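Local coordinates for glucan-binding protein C, GbpC (Streptococcus mutans UA159, PDB 5UQZ) that probably binds glucan at the streptococcal cell wall, through this calcium-binding beta-supersandwich domain, and mediates both sucrose-dependent and sucrose-independent adherence, at residues Q99-F110 with N163-N171; A72-L83 with P118-M126. One frame throughout, in Å; residues are numbered along the deposited sequence.

Interaction 1 (Q99-F110 with N163-N171)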
loop_
_atom_site.group_PDB
_atom_site.type_symbol
_atom_site.label_atom_id
_atom_site.label_comp_id
_atom_site.label_asym_id
_atom_site.label_seq_id
_atom_site.Cartn_x
_atom_site.Cartn_y
_atom_site.Cartn_z
ATOM N N GLN A 99 -11.473 1.868 -14.576
ATOM C CA GLN A 99 -10.236 1.918 -15.344
ATOM C C GLN A 99 -9.571 0.556 -15.425
ATOM O O GLN A 99 -8.888 0.266 -16.409
ATOM C CB GLN A 99 -9.303 2.919 -14.696
ATOM C CG GLN A 99 -8.132 3.292 -15.501
ATOM C CD GLN A 99 -7.480 4.531 -14.921
ATOM O OE1 GLN A 99 -8.165 5.450 -14.428
ATOM N NE2 GLN A 99 -6.181 4.567 -14.964
ATOM N N TYR A 100 -9.738 -0.278 -14.396
ATOM C CA TYR A 100 -9.154 -1.605 -14.397
ATOM C C TYR A 100 -10.175 -2.675 -14.740
ATOM O O TYR A 100 -9.879 -3.864 -14.596
ATOM C CB TYR A 100 -8.461 -1.889 -13.068
ATOM C CG TYR A 100 -7.131 -1.142 -12.991
ATOM C CD1 TYR A 100 -5.953 -1.731 -13.478
ATOM C CD2 TYR A 100 -7.073 0.159 -12.505
ATOM C CE1 TYR A 100 -4.754 -1.052 -13.406
ATOM C CE2 TYR A 100 -5.884 0.845 -12.431
ATOM C CZ TYR A 100 -4.716 0.245 -12.926
ATOM O OH TYR A 100 -3.518 0.907 -12.837
ATOM N N ASN A 101 -11.337 -2.294 -15.244
ATOM C CA ASN A 101 -12.314 -3.275 -15.695
ATOM C C ASN A 101 -11.900 -3.741 -17.085
ATOM O O ASN A 101 -12.162 -3.074 -18.078
ATOM C CB ASN A 101 -13.710 -2.676 -15.696
ATOM C CG ASN A 101 -14.745 -3.690 -16.112
ATOM O OD1 ASN A 101 -14.402 -4.798 -16.565
ATOM N ND2 ASN A 101 -16.020 -3.352 -15.941
ATOM N N THR A 102 -11.216 -4.892 -17.159
ATOM C CA THR A 102 -10.726 -5.401 -18.438
ATOM C C THR A 102 -11.848 -5.709 -19.417
ATOM O O THR A 102 -11.573 -5.840 -20.622
ATOM C CB THR A 102 -9.794 -6.597 -18.208
ATOM O OG1 THR A 102 -10.399 -7.507 -17.271
ATOM C CG2 THR A 102 -8.458 -6.146 -17.621
ATOM N N ASP A 103 -13.098 -5.828 -18.959
ATOM C CA ASP A 103 -14.199 -5.998 -19.913
ATOM C C ASP A 103 -14.368 -4.765 -20.804
ATOM O O ASP A 103 -15.019 -4.852 -21.857
ATOM C CB ASP A 103 -15.527 -6.127 -19.165
ATOM C CG ASP A 103 -15.688 -7.441 -18.422
ATOM O OD1 ASP A 103 -14.885 -8.365 -18.592
ATOM O OD2 ASP A 103 -16.685 -7.552 -17.681
ATOM N N ASN A 104 -13.865 -3.610 -20.365
ATOM C CA ASN A 104 -14.099 -2.345 -21.057
ATOM C C ASN A 104 -12.998 -2.000 -22.055
ATOM O O ASN A 104 -12.956 -0.877 -22.567
ATOM C CB ASN A 104 -14.201 -1.216 -20.029
ATOM C CG ASN A 104 -15.475 -1.277 -19.213
ATOM O OD1 ASN A 104 -16.446 -1.905 -19.612
ATOM N ND2 ASN A 104 -15.482 -0.594 -18.078
ATOM N N TYR A 105 -12.094 -2.920 -22.313
ATOM C CA TYR A 105 -11.023 -2.759 -23.280
ATOM C C TYR A 105 -11.160 -3.861 -24.311
ATOM O O TYR A 105 -11.681 -4.945 -24.013
ATOM C CB TYR A 105 -9.647 -2.850 -22.602
ATOM C CG TYR A 105 -9.366 -1.762 -21.590
ATOM C CD1 TYR A 105 -9.892 -1.815 -20.296
ATOM C CD2 TYR A 105 -8.530 -0.732 -21.893
ATOM C CE1 TYR A 105 -9.606 -0.836 -19.345
ATOM C CE2 TYR A 105 -8.256 0.273 -20.997
ATOM C CZ TYR A 105 -8.781 0.202 -19.702
ATOM O OH TYR A 105 -8.445 1.194 -18.802
ATOM N N THR A 106 -10.754 -3.562 -25.533
ATOM C CA THR A 106 -10.782 -4.541 -26.618
ATOM C C THR A 106 -9.411 -4.570 -27.281
ATOM O O THR A 106 -8.520 -3.770 -26.964
ATOM C CB THR A 106 -11.846 -4.245 -27.688
ATOM O OG1 THR A 106 -11.536 -3.007 -28.310
ATOM C CG2 THR A 106 -13.248 -4.161 -27.069
ATOM N N ALA A 107 -9.245 -5.490 -28.230
ATOM C CA ALA A 107 -7.931 -5.681 -28.849
ATOM C C ALA A 107 -7.390 -4.393 -29.465
ATOM O O ALA A 107 -6.178 -4.122 -29.400
ATOM C CB ALA A 107 -8.036 -6.759 -29.934
ATOM N N SER A 108 -8.261 -3.585 -30.060
ATOM C CA SER A 108 -7.862 -2.341 -30.702
ATOM C C SER A 108 -7.316 -1.304 -29.726
ATOM O O SER A 108 -6.748 -0.306 -30.165
ATOM C CB SER A 108 -9.076 -1.750 -31.447
ATOM O OG SER A 108 -10.163 -1.568 -30.554
ATOM N N ASP A 109 -7.446 -1.531 -28.422
ATOM C CA ASP A 109 -6.856 -0.666 -27.409
ATOM C C ASP A 109 -5.403 -0.983 -27.109
ATOM O O ASP A 109 -4.801 -0.301 -26.276
ATOM C CB ASP A 109 -7.641 -0.798 -26.098
ATOM C CG ASP A 109 -9.030 -0.211 -26.214
ATOM O OD1 ASP A 109 -9.206 0.763 -26.963
ATOM O OD2 ASP A 109 -9.953 -0.722 -25.541
ATOM N N PHE A 110 -4.830 -1.999 -27.750
ATOM C CA PHE A 110 -3.476 -2.442 -27.425
ATOM C C PHE A 110 -2.624 -2.509 -28.699
ATOM O O PHE A 110 -3.123 -2.698 -29.815
ATOM C CB PHE A 110 -3.519 -3.824 -26.784
ATOM C CG PHE A 110 -4.262 -3.798 -25.480
ATOM C CD1 PHE A 110 -3.636 -3.349 -24.300
ATOM C CD2 PHE A 110 -5.621 -4.113 -25.435
ATOM C CE1 PHE A 110 -4.334 -3.230 -23.117
ATOM C CE2 PHE A 110 -6.322 -4.014 -24.260
ATOM C CZ PHE A 110 -5.691 -3.581 -23.092
ATOM N N ASN A 163 -9.928 -12.328 -14.056
ATOM C CA ASN A 163 -10.767 -12.379 -15.238
ATOM C C ASN A 163 -10.656 -13.752 -15.901
ATOM O O ASN A 163 -9.991 -14.663 -15.393
ATOM C CB ASN A 163 -10.502 -11.178 -16.162
ATOM C CG ASN A 163 -9.172 -11.239 -16.932
ATOM O OD1 ASN A 163 -8.556 -12.315 -17.085
ATOM N ND2 ASN A 163 -8.738 -10.097 -17.420
ATOM N N ASN A 164 -11.368 -13.926 -17.015
ATOM C CA ASN A 164 -11.372 -15.202 -17.727
ATOM C C ASN A 164 -10.526 -15.148 -18.994
ATOM O O ASN A 164 -10.717 -15.942 -19.908
ATOM C CB ASN A 164 -12.795 -15.682 -18.006
ATOM C CG ASN A 164 -13.464 -16.208 -16.746
ATOM O OD1 ASN A 164 -12.801 -16.820 -15.925
ATOM N ND2 ASN A 164 -14.768 -16.021 -16.626
ATOM N N GLU A 165 -9.572 -14.228 -19.046
ATOM C CA GLU A 165 -8.735 -14.016 -20.218
ATOM C C GLU A 165 -7.256 -14.209 -19.911
ATOM O O GLU A 165 -6.417 -13.970 -20.795
ATOM C CB GLU A 165 -8.967 -12.604 -20.785
ATOM C CG GLU A 165 -10.429 -12.256 -21.075
ATOM C CD GLU A 165 -10.631 -10.769 -21.356
ATOM O OE1 GLU A 165 -9.786 -10.161 -22.049
ATOM O OE2 GLU A 165 -11.629 -10.209 -20.871
ATOM N N GLY A 166 -6.907 -14.620 -18.692
ATOM C CA GLY A 166 -5.489 -14.808 -18.358
ATOM C C GLY A 166 -4.690 -13.531 -18.477
ATOM O O GLY A 166 -3.541 -13.564 -18.926
ATOM N N SER A 167 -5.286 -12.396 -18.080
ATOM C CA SER A 167 -4.646 -11.109 -18.320
ATOM C C SER A 167 -4.947 -10.169 -17.167
ATOM O O SER A 167 -5.870 -10.388 -16.359
ATOM C CB SER A 167 -5.182 -10.480 -19.617
ATOM O OG SER A 167 -6.545 -10.078 -19.426
ATOM N N ALA A 168 -4.138 -9.115 -17.082
ATOM C CA ALA A 168 -4.441 -8.051 -16.141
ATOM C C ALA A 168 -3.836 -6.776 -16.722
ATOM O O ALA A 168 -2.836 -6.820 -17.443
ATOM C CB ALA A 168 -3.824 -8.348 -14.760
ATOM N N LEU A 169 -4.478 -5.644 -16.426
ATOM C CA LEU A 169 -3.988 -4.357 -16.864
ATOM C C LEU A 169 -3.015 -3.798 -15.822
ATOM O O LEU A 169 -3.315 -3.808 -14.615
ATOM C CB LEU A 169 -5.162 -3.420 -17.079
ATOM C CG LEU A 169 -4.820 -2.052 -17.707
ATOM C CD1 LEU A 169 -4.257 -2.234 -19.123
ATOM C CD2 LEU A 169 -6.056 -1.161 -17.696
ATOM N N VAL A 170 -1.915 -3.208 -16.287
ATOM C CA VAL A 170 -0.834 -2.734 -15.430
ATOM C C VAL A 170 -0.502 -1.299 -15.768
ATOM O O VAL A 170 -0.315 -0.951 -16.949
ATOM C CB VAL A 170 0.436 -3.596 -15.588
ATOM C CG1 VAL A 170 1.611 -2.996 -14.814
ATOM C CG2 VAL A 170 0.141 -5.002 -15.099
ATOM N N ASN A 171 -0.380 -0.465 -14.741
ATOM C CA ASN A 171 0.286 0.830 -14.814
ATOM C C ASN A 171 1.628 0.630 -14.113
ATOM O O ASN A 171 1.670 0.369 -12.897
ATOM C CB ASN A 171 -0.577 1.852 -14.087
ATOM C CG ASN A 171 -0.089 3.272 -14.247
ATOM O OD1 ASN A 171 0.823 3.589 -15.035
ATOM N ND2 ASN A 171 -0.741 4.157 -13.518
HETATM O O HOH W 1 -3.304 3.548 -12.181
HETATM O O HOH W 2 -12.190 -8.975 -18.562
HETATM O O HOH W 3 -12.306 -8.193 -22.292
#
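N163 meets T102 through its carboxamide: ND2 donates to T102 OG1 over 3.1 Å in a nearly straight bond (172°) that lies in the amide plane. A second in-plane bond from ND2 to S167 OG and the Asx turn in which N163 OD1 accepts from E165 N fix the rotation of this amide. T102 OG1 also bonds to the backbone N of Q185. E165, in one of its two modelled conformers, reaches the loop through water: provisionally, OE2 accepts a hydrogen bond from a water that also donates to D103 OD1 and accepts from T102 OG1, and a second water links OE2 to T102 O. D103 is further tied to Q185 by its other carboxylate oxygen. L169 carries the apolar half. A chi1 of -173° swings CG away from the backbone N and into the loop, where CD2 lies 3.5 Å from Y105 OH and CD1 4.1 Å from F110 CE1 at that ring's edge. Y105 OH donates to Q99 O over 2.6 Å on a lone pair, closing the loop over this leucine. L169 O lies at the edge of the Y100 ring, 3.3 Å from CE1. N171 finishes the walk, its ND2 joined to Y100 OH by a water. In the modelled E165 conformer, the shared water's two donated hydrogen bonds would probably ease carboxylate repulsion. L169, among Y100, Y105 and F110, forms an apolar centre between watered ends.

Interaction 2 (A72-L83 with P118-M126)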
loop_
_atom_site.group_PDB
_atom_site.type_symbol
_atom_site.label_atom_id
_atom_site.label_comp_id
_atom_site.label_asym_id
_atom_site.label_seq_id
_atom_site.Cartn_x
_atom_site.Cartn_y
_atom_site.Cartn_z
ATOM N N ALA A 72 13.940 8.202 -12.654
ATOM C CA ALA A 72 14.289 6.916 -13.259
ATOM C C ALA A 72 13.582 6.749 -14.603
ATOM O O ALA A 72 12.480 7.272 -14.824
ATOM C CB ALA A 72 13.920 5.786 -12.319
ATOM N N LYS A 73 14.217 5.983 -15.489
ATOM C CA LYS A 73 13.627 5.651 -16.777
ATOM C C LYS A 73 13.664 4.135 -16.954
ATOM O O LYS A 73 14.456 3.434 -16.319
ATOM C CB LYS A 73 14.348 6.384 -17.903
ATOM C CG LYS A 73 15.741 5.933 -18.100
ATOM C CD LYS A 73 16.302 6.567 -19.392
ATOM C CE LYS A 73 17.764 6.299 -19.572
ATOM N NZ LYS A 73 17.997 4.860 -19.899
ATOM N N LEU A 74 12.811 3.665 -17.866
ATOM C CA LEU A 74 12.489 2.254 -18.017
ATOM C C LEU A 74 12.931 1.673 -19.348
ATOM O O LEU A 74 12.768 2.311 -20.383
ATOM C CB LEU A 74 10.940 2.185 -18.257
ATOM C CG LEU A 74 10.097 2.568 -17.072
ATOM C CD1 LEU A 74 8.652 2.821 -17.459
ATOM C CD2 LEU A 74 10.191 1.553 -15.924
ATOM N N SER A 75 13.340 0.405 -19.326
ATOM C CA SER A 75 13.535 -0.432 -20.498
ATOM C C SER A 75 12.827 -1.740 -20.208
ATOM O O SER A 75 13.064 -2.346 -19.158
ATOM C CB SER A 75 15.042 -0.697 -20.711
ATOM O OG SER A 75 15.266 -1.491 -21.854
ATOM N N ILE A 76 11.934 -2.150 -21.105
ATOM C CA ILE A 76 11.008 -3.238 -20.806
ATOM C C ILE A 76 11.198 -4.337 -21.839
ATOM O O ILE A 76 11.184 -4.059 -23.042
ATOM C CB ILE A 76 9.549 -2.727 -20.818
ATOM C CG1 ILE A 76 9.334 -1.576 -19.845
ATOM C CG2 ILE A 76 8.575 -3.865 -20.552
ATOM C CD1 ILE A 76 8.022 -0.799 -20.101
ATOM N N GLU A 77 11.320 -5.568 -21.367
ATOM C CA GLU A 77 11.395 -6.733 -22.218
ATOM C C GLU A 77 10.279 -7.699 -21.855
ATOM O O GLU A 77 9.953 -7.887 -20.682
ATOM C CB GLU A 77 12.743 -7.441 -22.041
ATOM C CG GLU A 77 12.979 -8.553 -23.063
ATOM C CD GLU A 77 14.304 -9.293 -22.903
ATOM O OE1 GLU A 77 15.089 -8.991 -21.964
ATOM O OE2 GLU A 77 14.577 -10.198 -23.730
ATOM N N GLY A 78 9.665 -8.287 -22.875
ATOM C CA GLY A 78 8.692 -9.344 -22.680
ATOM C C GLY A 78 7.239 -8.906 -22.727
ATOM O O GLY A 78 6.365 -9.762 -22.604
ATOM N N VAL A 79 6.936 -7.625 -22.872
ATOM C CA VAL A 79 5.552 -7.145 -22.969
ATOM C C VAL A 79 5.179 -7.098 -24.430
ATOM O O VAL A 79 5.909 -6.507 -25.244
ATOM C CB VAL A 79 5.412 -5.749 -22.329
ATOM C CG1 VAL A 79 4.051 -5.142 -22.673
ATOM C CG2 VAL A 79 5.568 -5.863 -20.801
ATOM N N ASN A 80 4.046 -7.731 -24.771
ATOM C CA ASN A 80 3.548 -7.730 -26.125
ATOM C C ASN A 80 2.295 -6.909 -26.350
ATOM O O ASN A 80 1.890 -6.783 -27.487
ATOM C CB ASN A 80 3.358 -9.159 -26.617
ATOM C CG ASN A 80 3.495 -9.268 -28.172
ATOM O OD1 ASN A 80 4.479 -8.797 -28.836
ATOM N ND2 ASN A 80 2.482 -9.869 -28.754
ATOM N N GLN A 81 1.611 -6.433 -25.320
ATOM C CA GLN A 81 0.361 -5.675 -25.486
ATOM C C GLN A 81 0.424 -4.402 -24.654
ATOM O O GLN A 81 -0.033 -4.376 -23.501
ATOM C CB GLN A 81 -0.830 -6.515 -25.036
ATOM C CG GLN A 81 -1.022 -7.691 -25.907
ATOM C CD GLN A 81 -1.772 -7.255 -27.079
ATOM O OE1 GLN A 81 -1.187 -6.740 -28.041
ATOM N NE2 GLN A 81 -3.113 -7.438 -27.024
ATOM N N TYR A 82 0.962 -3.344 -25.220
ATOM C CA TYR A 82 0.926 -2.037 -24.568
ATOM C C TYR A 82 -0.422 -1.363 -24.800
ATOM O O TYR A 82 -1.037 -1.507 -25.857
ATOM C CB TYR A 82 2.018 -1.137 -25.129
ATOM C CG TYR A 82 3.416 -1.648 -24.855
ATOM C CD1 TYR A 82 4.102 -1.284 -23.710
ATOM C CD2 TYR A 82 4.076 -2.497 -25.771
ATOM C CE1 TYR A 82 5.382 -1.741 -23.473
ATOM C CE2 TYR A 82 5.365 -2.937 -25.560
ATOM C CZ TYR A 82 6.013 -2.536 -24.406
ATOM O OH TYR A 82 7.294 -2.970 -24.174
ATOM N N LEU A 83 -0.899 -0.611 -23.792
ATOM C CA LEU A 83 -2.131 0.139 -23.967
ATOM C C LEU A 83 -1.841 1.346 -24.842
ATOM O O LEU A 83 -0.919 2.108 -24.568
ATOM C CB LEU A 83 -2.632 0.570 -22.580
ATOM C CG LEU A 83 -3.971 1.284 -22.562
ATOM C CD1 LEU A 83 -5.102 0.330 -22.920
ATOM C CD2 LEU A 83 -4.208 1.912 -21.153
ATOM N N PRO A 118 10.664 6.136 -22.500
ATOM C CA PRO A 118 11.273 5.491 -21.325
ATOM C C PRO A 118 11.073 6.257 -20.031
ATOM O O PRO A 118 11.163 5.684 -18.937
ATOM C CB PRO A 118 12.752 5.399 -21.703
ATOM C CG PRO A 118 12.760 5.335 -23.174
ATOM C CD PRO A 118 11.602 6.227 -23.627
ATOM N N LYS A 119 10.907 7.569 -20.111
ATOM C CA LYS A 119 10.872 8.412 -18.928
ATOM C C LYS A 119 9.491 8.532 -18.299
ATOM O O LYS A 119 9.361 9.256 -17.301
ATOM C CB LYS A 119 11.408 9.803 -19.257
ATOM C CG LYS A 119 12.844 9.737 -19.837
ATOM C CD LYS A 119 13.450 11.142 -20.031
ATOM C CE LYS A 119 12.715 11.996 -21.023
ATOM N NZ LYS A 119 12.650 11.418 -22.400
ATOM N N GLU A 120 8.469 7.843 -18.825
ATOM C CA GLU A 120 7.121 8.015 -18.287
ATOM C C GLU A 120 6.506 6.683 -17.865
ATOM O O GLU A 120 6.935 5.588 -18.268
ATOM C CB GLU A 120 6.197 8.740 -19.243
ATOM C CG GLU A 120 5.916 7.891 -20.439
ATOM C CD GLU A 120 5.042 8.591 -21.503
ATOM O OE1 GLU A 120 4.103 9.302 -21.127
ATOM O OE2 GLU A 120 5.261 8.416 -22.714
ATOM N N ASP A 121 5.533 6.810 -16.960
ATOM C CA ASP A 121 4.753 5.651 -16.557
ATOM C C ASP A 121 4.176 4.978 -17.796
ATOM O O ASP A 121 3.757 5.645 -18.734
ATOM C CB ASP A 121 3.605 6.084 -15.640
ATOM C CG ASP A 121 4.050 6.724 -14.341
ATOM O OD1 ASP A 121 5.213 6.552 -13.901
ATOM O OD2 ASP A 121 3.195 7.374 -13.717
ATOM N N THR A 122 4.160 3.649 -17.792
ATOM C CA THR A 122 3.808 2.870 -18.981
ATOM C C THR A 122 2.653 1.936 -18.669
ATOM O O THR A 122 2.601 1.354 -17.596
ATOM C CB THR A 122 5.074 2.067 -19.369
ATOM O OG1 THR A 122 6.121 3.009 -19.705
ATOM C CG2 THR A 122 4.868 1.160 -20.565
ATOM N N TRP A 123 1.741 1.733 -19.595
ATOM C CA TRP A 123 0.569 0.875 -19.396
ATOM C C TRP A 123 0.629 -0.301 -20.358
ATOM O O TRP A 123 0.921 -0.111 -21.552
ATOM C CB TRP A 123 -0.702 1.676 -19.694
ATOM C CG TRP A 123 -1.127 2.656 -18.664
ATOM C CD1 TRP A 123 -0.667 3.957 -18.514
ATOM C CD2 TRP A 123 -2.147 2.483 -17.675
ATOM N NE1 TRP A 123 -1.347 4.581 -17.487
ATOM C CE2 TRP A 123 -2.261 3.702 -16.961
ATOM C CE3 TRP A 123 -2.970 1.416 -17.330
ATOM C CZ2 TRP A 123 -3.179 3.863 -15.939
ATOM C CZ3 TRP A 123 -3.868 1.568 -16.315
ATOM C CH2 TRP A 123 -3.962 2.780 -15.620
ATOM N N PHE A 124 0.272 -1.481 -19.862
ATOM C CA PHE A 124 0.262 -2.665 -20.704
ATOM C C PHE A 124 -0.592 -3.735 -20.052
ATOM O O PHE A 124 -0.908 -3.660 -18.863
ATOM C CB PHE A 124 1.679 -3.216 -20.996
ATOM C CG PHE A 124 2.545 -3.393 -19.782
ATOM C CD1 PHE A 124 2.454 -4.525 -18.989
ATOM C CD2 PHE A 124 3.467 -2.410 -19.450
ATOM C CE1 PHE A 124 3.308 -4.671 -17.867
ATOM C CE2 PHE A 124 4.292 -2.554 -18.350
ATOM C CZ PHE A 124 4.199 -3.698 -17.573
ATOM N N LYS A 125 -0.959 -4.738 -20.842
ATOM C CA LYS A 125 -1.621 -5.923 -20.325
ATOM C C LYS A 125 -0.572 -7.003 -20.127
ATOM O O LYS A 125 0.234 -7.256 -21.015
ATOM C CB LYS A 125 -2.636 -6.382 -21.381
ATOM C CG LYS A 125 -3.589 -7.467 -21.004
ATOM C CD LYS A 125 -4.190 -8.172 -22.228
ATOM C CE LYS A 125 -4.895 -7.209 -23.109
ATOM N NZ LYS A 125 -5.741 -7.935 -24.125
ATOM N N MET A 126 -0.572 -7.607 -18.955
ATOM C CA MET A 126 0.242 -8.793 -18.735
ATOM C C MET A 126 -0.560 -10.041 -19.051
ATOM O O MET A 126 -1.795 -10.050 -18.981
ATOM C CB MET A 126 0.697 -8.866 -17.278
ATOM C CG MET A 126 1.777 -7.847 -16.920
ATOM S SD MET A 126 2.348 -7.942 -15.234
ATOM C CE MET A 126 3.512 -9.284 -15.332
HETATM O O HOH W 4 11.676 9.795 -15.843
HETATM O O HOH W 5 1.844 -8.369 -22.835
#
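V79 lies across F124 at about a right angle, and this is the tight part of the contact. Its CG2 sits 3.8 Å from the centroid of the F124 ring and 11° off the normal, a CH-pi contact over the face, while CG1 presses 3.5 Å from F124 CB and also lies over a face of the Y82 ring. F124 CG stands between its backbone N and carbonyl carbon (chi1 50°), a placement that turns the ring beneath the valine. Beside it the backbones form a single bridge between Y82 and F124: K125 N donates to Q81 O over 2.8 Å, nearly along the C=O axis, and L83 N to W123 O from above the carbonyl plane. L83 and W123 then run side by side, CB to CB 3.6 Å.

Strands 73-77 and 122-126 are spaced wider, their axes 10.7 Å apart at closest and their N-to-C directions 18° apart, nearly parallel but unpaired. Side chains interdigitate between them: I76 CD1 meets T122 CG2 tip to tip at 3.7 Å, and L74 CD1 passes alongside T122, 3.4 Å from its OG1, the two running in opposite senses. L74 N bonds to P118 O. The loose, solvent side is exposed P118 and K119, where a water donates to both A72 O and K119 O.

Strand 73-77 pairs with 132-137, where D137 takes the K73 ammonium, and packs over the four-stranded sheet edged by 122-127; 82-83, paired with 110-111, bridges to 122-127 through Y82 and F124. I132 touches both V79 and F124.

Interactions 1 and 2 share one sheet, in which strands 122-127 and 167-172 are antiparallel neighbours; their centres lie 15 Å apart. The backbone joins them directly, with probable hydrogen bonds of 2.8 Å from V170 N to F124 O and from M126 N to A168 O. Side chains meet as well: Y100 OH is 3.4 Å from W123 CH2. F110 of interaction 1 makes a cation-pi contact with K125 of interaction 2. The Y100 side chain is about 12 Å from the bound calcium ion, whose ligands include S224, N226 and E237, so neither contact forms the metal site; interaction 2 lies away from it.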